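Local coordinates for Alpha/beta hydrolase fold protein (Ochrobactrum, PDB 4G9E) that hydrolyses the lactone ring of N-acyl homoserine lactones, probably through a serine nucleophile, and is captured here with N-butanoyl-L-homoserine bound, at residues D95-I109 and Y115-P128. Numbering follows the deposited sequence.
With C4L (N-butanoyl-L-homoserine), chain C.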
loop_
_atom_site.group_PDB
_atom_site.type_symbol
_atom_site.label_atom_id
_atom_site.label_comp_id
_atom_site.label_asym_id
_atom_site.label_seq_id
_atom_site.Cartn_x
_atom_site.Cartn_y
_atom_site.Cartn_z
ATOM N N ASP A 95 -8.188 -0.360 15.263
ATOM C CA ASP A 95 -6.836 -0.007 15.703
ATOM C C ASP A 95 -5.723 -0.786 15.012
ATOM O O ASP A 95 -4.677 -1.063 15.605
ATOM C CB ASP A 95 -6.718 -0.162 17.220
ATOM C CG ASP A 95 -6.921 -1.591 17.678
ATOM O OD1 ASP A 95 -7.344 -2.441 16.866
ATOM O OD2 ASP A 95 -6.666 -1.862 18.867
ATOM N N ALA A 96 -5.937 -1.133 13.753
ATOM C CA ALA A 96 -4.892 -1.808 13.002
ATOM C C ALA A 96 -3.667 -0.926 12.853
ATOM O O ALA A 96 -3.756 0.307 12.794
ATOM C CB ALA A 96 -5.401 -2.211 11.636
ATOM N N VAL A 97 -2.515 -1.579 12.779
ATOM C CA VAL A 97 -1.351 -0.989 12.126
ATOM C C VAL A 97 -1.590 -1.136 10.627
ATOM O O VAL A 97 -2.151 -2.141 10.190
ATOM C CB VAL A 97 -0.049 -1.729 12.538
ATOM C CG1 VAL A 97 1.165 -1.178 11.792
ATOM C CG2 VAL A 97 0.153 -1.637 14.050
ATOM N N VAL A 98 -1.204 -0.129 9.845
ATOM C CA VAL A 98 -1.392 -0.187 8.396
ATOM C C VAL A 98 -0.044 -0.218 7.697
ATOM O O VAL A 98 0.839 0.580 8.008
ATOM C CB VAL A 98 -2.255 0.992 7.884
ATOM C CG1 VAL A 98 -2.369 0.958 6.354
ATOM C CG2 VAL A 98 -3.628 0.935 8.544
ATOM N N PHE A 99 0.107 -1.164 6.774
ATOM C CA PHE A 99 1.227 -1.181 5.850
ATOM C C PHE A 99 0.678 -0.895 4.459
ATOM O O PHE A 99 -0.205 -1.607 3.987
ATOM C CB PHE A 99 1.940 -2.541 5.840
ATOM C CG PHE A 99 2.906 -2.672 4.704
ATOM C CD1 PHE A 99 4.104 -1.985 4.735
ATOM C CD2 PHE A 99 2.578 -3.396 3.563
ATOM C CE1 PHE A 99 4.985 -2.052 3.669
ATOM C CE2 PHE A 99 3.458 -3.469 2.493
ATOM C CZ PHE A 99 4.659 -2.794 2.547
ATOM N N GLY A 100 1.210 0.128 3.799
ATOM C CA GLY A 100 0.771 0.449 2.453
ATOM C C GLY A 100 1.916 0.365 1.470
ATOM O O GLY A 100 2.956 1.005 1.659
ATOM N N TRP A 101 1.705 -0.416 0.417
ATOM C CA TRP A 101 2.685 -0.591 -0.641
ATOM C C TRP A 101 2.334 0.305 -1.826
ATOM O O TRP A 101 1.355 0.053 -2.533
ATOM C CB TRP A 101 2.723 -2.053 -1.090
ATOM C CG TRP A 101 3.639 -2.286 -2.244
ATOM C CD1 TRP A 101 4.857 -1.702 -2.455
ATOM C CD2 TRP A 101 3.402 -3.148 -3.358
ATOM N NE1 TRP A 101 5.386 -2.151 -3.648
ATOM C CE2 TRP A 101 4.516 -3.046 -4.213
ATOM C CE3 TRP A 101 2.366 -4.017 -3.700
ATOM C CZ2 TRP A 101 4.616 -3.773 -5.399
ATOM C CZ3 TRP A 101 2.464 -4.734 -4.880
ATOM C CH2 TRP A 101 3.576 -4.603 -5.718
ATOM N N SER A 102 3.149 1.343 -2.024
ATOM C CA SER A 102 3.122 2.188 -3.202
ATOM C C SER A 102 1.785 2.926 -3.277
ATOM O O SER A 102 1.525 3.739 -2.404
ATOM C CB SER A 102 3.487 1.385 -4.449
ATOM O OG SER A 102 3.878 2.278 -5.478
ATOM N N LEU A 103 0.931 2.678 -4.270
ATOM C CA LEU A 103 -0.423 3.235 -4.214
ATOM C C LEU A 103 -1.035 2.991 -2.833
ATOM O O LEU A 103 -1.693 3.864 -2.271
ATOM C CB LEU A 103 -1.290 2.613 -5.303
ATOM C CG LEU A 103 -2.790 2.899 -5.235
ATOM C CD1 LEU A 103 -3.084 4.392 -5.368
ATOM C CD2 LEU A 103 -3.538 2.103 -6.302
ATOM N N GLY A 104 -0.823 1.802 -2.280
ATOM C CA GLY A 104 -1.339 1.487 -0.957
ATOM C C GLY A 104 -0.817 2.381 0.159
ATOM O O GLY A 104 -1.526 2.643 1.137
ATOM N N GLY A 105 0.428 2.836 0.031
ATOM C CA GLY A 105 0.983 3.805 0.959
ATOM C C GLY A 105 0.292 5.155 0.862
ATOM O O GLY A 105 0.019 5.786 1.881
ATOM N N HIS A 106 0.021 5.607 -0.362
ATOM C CA HIS A 106 -0.728 6.849 -0.550
ATOM C C HIS A 106 -2.134 6.725 0.055
ATOM O O HIS A 106 -2.648 7.662 0.667
ATOM C CB HIS A 106 -0.814 7.199 -2.040
ATOM C CG HIS A 106 0.517 7.459 -2.676
ATOM N ND1 HIS A 106 1.218 8.634 -2.505
ATOM C CD2 HIS A 106 1.285 6.679 -3.475
ATOM C CE1 HIS A 106 2.356 8.568 -3.177
ATOM N NE2 HIS A 106 2.425 7.389 -3.771
ATOM N N ILE A 107 -2.760 5.570 -0.147
ATOM C CA ILE A 107 -4.051 5.274 0.453
ATOM C C ILE A 107 -3.957 5.323 1.981
ATOM O O ILE A 107 -4.795 5.929 2.653
ATOM C CB ILE A 107 -4.585 3.909 -0.032
ATOM C CG1 ILE A 107 -4.837 3.956 -1.546
ATOM C CG2 ILE A 107 -5.831 3.494 0.752
ATOM C CD1 ILE A 107 -5.068 2.603 -2.169
ATOM N N GLY A 108 -2.917 4.703 2.534
ATOM C CA GLY A 108 -2.701 4.738 3.971
ATOM C C GLY A 108 -2.582 6.149 4.525
ATOM O O GLY A 108 -3.106 6.462 5.592
ATOM N N ILE A 109 -1.892 7.016 3.789
ATOM C CA ILE A 109 -1.782 8.415 4.188
ATOM C C ILE A 109 -3.172 9.078 4.225
ATOM O O ILE A 109 -3.504 9.803 5.169
ATOM C CB ILE A 109 -0.805 9.187 3.266
ATOM C CG1 ILE A 109 0.624 8.649 3.417
ATOM C CG2 ILE A 109 -0.864 10.693 3.557
ATOM C CD1 ILE A 109 1.582 9.170 2.362
ATOM N N TYR A 115 -9.336 7.071 9.860
ATOM C CA TYR A 115 -9.151 5.865 10.660
ATOM C C TYR A 115 -8.313 6.266 11.868
ATOM O O TYR A 115 -7.124 5.963 11.949
ATOM C CB TYR A 115 -8.457 4.809 9.799
ATOM C CG TYR A 115 -8.427 3.407 10.370
ATOM C CD1 TYR A 115 -9.594 2.669 10.538
ATOM C CD2 TYR A 115 -7.224 2.805 10.711
ATOM C CE1 TYR A 115 -9.567 1.381 11.059
ATOM C CE2 TYR A 115 -7.187 1.512 11.224
ATOM C CZ TYR A 115 -8.356 0.806 11.394
ATOM O OH TYR A 115 -8.306 -0.472 11.900
ATOM N N PRO A 116 -8.945 6.983 12.807
ATOM C CA PRO A 116 -8.238 7.747 13.838
ATOM C C PRO A 116 -7.498 6.907 14.872
ATOM O O PRO A 116 -6.595 7.428 15.518
ATOM C CB PRO A 116 -9.366 8.554 14.506
ATOM C CG PRO A 116 -10.594 7.751 14.256
ATOM C CD PRO A 116 -10.401 7.212 12.870
ATOM N N GLU A 117 -7.859 5.651 15.021
ATOM C CA GLU A 117 -7.187 4.795 16.015
ATOM C C GLU A 117 -6.063 3.935 15.401
ATOM O O GLU A 117 -5.509 3.054 16.078
ATOM C CB GLU A 117 -8.197 3.951 16.776
ATOM C CG GLU A 117 -9.090 4.759 17.719
ATOM C CD GLU A 117 -8.359 5.265 19.023
ATOM O OE1 GLU A 117 -7.136 4.994 19.246
ATOM O OE2 GLU A 117 -9.029 5.961 19.836
ATOM N N MET A 118 -5.712 4.241 14.147
ATOM C CA MET A 118 -4.573 3.596 13.502
ATOM C C MET A 118 -3.376 3.639 14.440
ATOM O O MET A 118 -3.025 4.703 14.948
ATOM C CB MET A 118 -4.230 4.337 12.211
ATOM C CG MET A 118 -3.406 3.510 11.239
ATOM S SD MET A 118 -2.787 4.421 9.812
ATOM C CE MET A 118 -4.315 4.904 9.004
ATOM N N ARG A 119 -2.723 2.502 14.646
ATOM C CA ARG A 119 -1.633 2.483 15.612
ATOM C C ARG A 119 -0.283 2.842 15.018
ATOM O O ARG A 119 0.651 3.167 15.740
ATOM C CB ARG A 119 -1.600 1.172 16.387
ATOM C CG ARG A 119 -2.643 1.219 17.501
ATOM C CD ARG A 119 -2.547 0.101 18.493
ATOM N NE ARG A 119 -3.209 -1.096 18.001
ATOM C CZ ARG A 119 -3.298 -2.224 18.696
ATOM N NH1 ARG A 119 -2.774 -2.292 19.914
ATOM N NH2 ARG A 119 -3.914 -3.276 18.178
ATOM N N GLY A 120 -0.189 2.801 13.695
ATOM C CA GLY A 120 1.015 3.195 12.996
ATOM C C GLY A 120 0.785 2.987 11.515
ATOM O O GLY A 120 -0.114 2.235 11.137
ATOM N N LEU A 121 1.603 3.637 10.693
ATOM C CA LEU A 121 1.550 3.478 9.243
ATOM C C LEU A 121 2.955 3.246 8.729
ATOM O O LEU A 121 3.839 4.062 8.999
ATOM C CB LEU A 121 0.993 4.751 8.604
ATOM C CG LEU A 121 1.051 4.834 7.077
ATOM C CD1 LEU A 121 0.166 3.782 6.452
ATOM C CD2 LEU A 121 0.620 6.223 6.616
ATOM N N MET A 122 3.165 2.148 8.002
ATOM C CA MET A 122 4.427 1.928 7.293
ATOM C C MET A 122 4.163 2.068 5.802
ATOM O O MET A 122 3.210 1.479 5.291
ATOM C CB MET A 122 5.013 0.542 7.594
ATOM C CG MET A 122 6.303 0.265 6.808
ATOM S SD MET A 122 7.060 -1.334 7.145
ATOM C CE MET A 122 7.750 -1.002 8.765
ATOM N N ILE A 123 5.002 2.851 5.129
ATOM C CA ILE A 123 4.873 3.064 3.691
ATOM C C ILE A 123 6.139 2.637 2.961
ATOM O O ILE A 123 7.265 2.994 3.350
ATOM C CB ILE A 123 4.486 4.525 3.356
ATOM C CG1 ILE A 123 5.506 5.529 3.912
ATOM C CG2 ILE A 123 3.081 4.829 3.880
ATOM C CD1 ILE A 123 5.253 6.977 3.478
ATOM N N THR A 124 5.932 1.853 1.906
ATOM C CA THR A 124 7.000 1.290 1.100
ATOM C C THR A 124 6.660 1.548 -0.355
ATOM O O THR A 124 5.558 1.226 -0.806
ATOM C CB THR A 124 7.100 -0.227 1.343
ATOM O OG1 THR A 124 7.594 -0.462 2.668
ATOM C CG2 THR A 124 8.007 -0.912 0.317
ATOM N N GLY A 125 7.593 2.137 -1.093
ATOM C CA GLY A 125 7.345 2.472 -2.484
ATOM C C GLY A 125 6.497 3.719 -2.661
ATOM O O GLY A 125 5.906 3.911 -3.716
ATOM N N THR A 126 6.475 4.576 -1.643
ATOM C CA THR A 126 5.572 5.720 -1.562
ATOM C C THR A 126 6.317 6.976 -1.138
ATOM O O THR A 126 6.748 7.079 0.007
ATOM C CB THR A 126 4.508 5.457 -0.483
ATOM O OG1 THR A 126 3.825 4.231 -0.757
ATOM C CG2 THR A 126 3.508 6.602 -0.384
ATOM N N PRO A 127 6.444 7.957 -2.047
ATOM C CA PRO A 127 6.940 9.270 -1.634
ATOM C C PRO A 127 5.750 10.171 -1.295
ATOM O O PRO A 127 4.917 10.427 -2.166
ATOM C CB PRO A 127 7.641 9.777 -2.895
ATOM C CG PRO A 127 6.866 9.161 -4.027
ATOM C CD PRO A 127 6.223 7.886 -3.502
ATOM N N PRO A 128 5.642 10.634 -0.042
ATOM C CA PRO A 128 4.565 11.584 0.248
ATOM C C PRO A 128 4.850 12.864 -0.528
ATOM O O PRO A 128 5.913 13.459 -0.359
ATOM C CB PRO A 128 4.687 11.797 1.762
ATOM C CG PRO A 128 5.383 10.555 2.265
ATOM C CD PRO A 128 6.381 10.254 1.173
HETATM O O1 C4L C . 3.228 0.375 -7.513
HETATM C C4 C4L C . 2.422 1.333 -7.438
HETATM O O2 C4L C . 1.395 1.314 -6.723
HETATM C C3 C4L C . 2.672 2.572 -8.265
HETATM C C2 C4L C . 4.162 2.739 -8.588
HETATM C C1 C4L C . 4.394 3.657 -9.778
HETATM O O3 C4L C . 3.992 3.002 -10.991
HETATM N N1 C4L C . 2.218 3.794 -7.590
HETATM C C5 C4L C . 1.110 4.445 -7.954
HETATM O O4 C4L C . 0.393 4.092 -8.882
HETATM C C6 C4L C . 0.763 5.689 -7.168
HETATM C C7 C4L C . 0.432 6.821 -8.135
HETATM C C8 C4L C . 1.630 7.234 -8.982
HETATM O O HOH W 1 3.777 5.197 -5.084
#
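Thr126 leans on the first turn of helix 103-109 with both branches of its side chain. With OG1 beside the backbone N (chi1 -56°) and CG2 anti to it, the hydroxyl donates to Ser102 O at 2.9 Å, on a lone pair of an oxygen that also accepts from His106 N, and the methyl sits over the centre of the His106 ring, a CH-pi contact 3.5 Å from the centroid. Behind this corner, strands 97-101 and 120-124 run parallel at the heart of the sheet, joined by helix 103-111 in a beta-alpha-beta crossover; Val98 and Gly100 N donate to Gly120 and Met122 O, Met122 and Thr124 N to Val98 and Gly100 O. Helix and sheet pack tightly: Ile123 CG2 lies 3.7 Å from Gly105 CA, and a side chain on Gly105 would collide with Thr126 OG1, one on Gly108 with Leu121 CD1. On the opposite face, Phe99 CD1 touches Met122 CG at 3.8 Å, and the sulfur stands obliquely beside the ring as a Met-aromatic contact.

The far end is looser and partly exposed. Arg119, bent at chi3 (-82°), sends NE to Asp95 O at 2.8 Å, the oxygen lying in the guanidinium plane, whereas Asp95 OD2 lies over the guanidinium face, 3.2 Å from NH2, so that the salt bridge acts through charge alone. A leucine in place of Arg119 would probably leave the Asp95 carboxylate without its countercharge and the carbonyl without its NE donor.

At the buried end, one water links Ser102 OG, Gly125 O, ligand N1 and His106 NE2, while His106 ND1 bonds Gln200 OE1; ligand O2 accepts from Leu103 N at 2.8 Å. Gly100-Ser102-Gly104 fits a nucleophile elbow, consistent with a Ser102-His248-Glu219 triad; Ser102 N donates to Thr124 O (2.7 Å), and this bond and that from Thr126 OG1 probably help hold the serine beneath the ligand carboxylate.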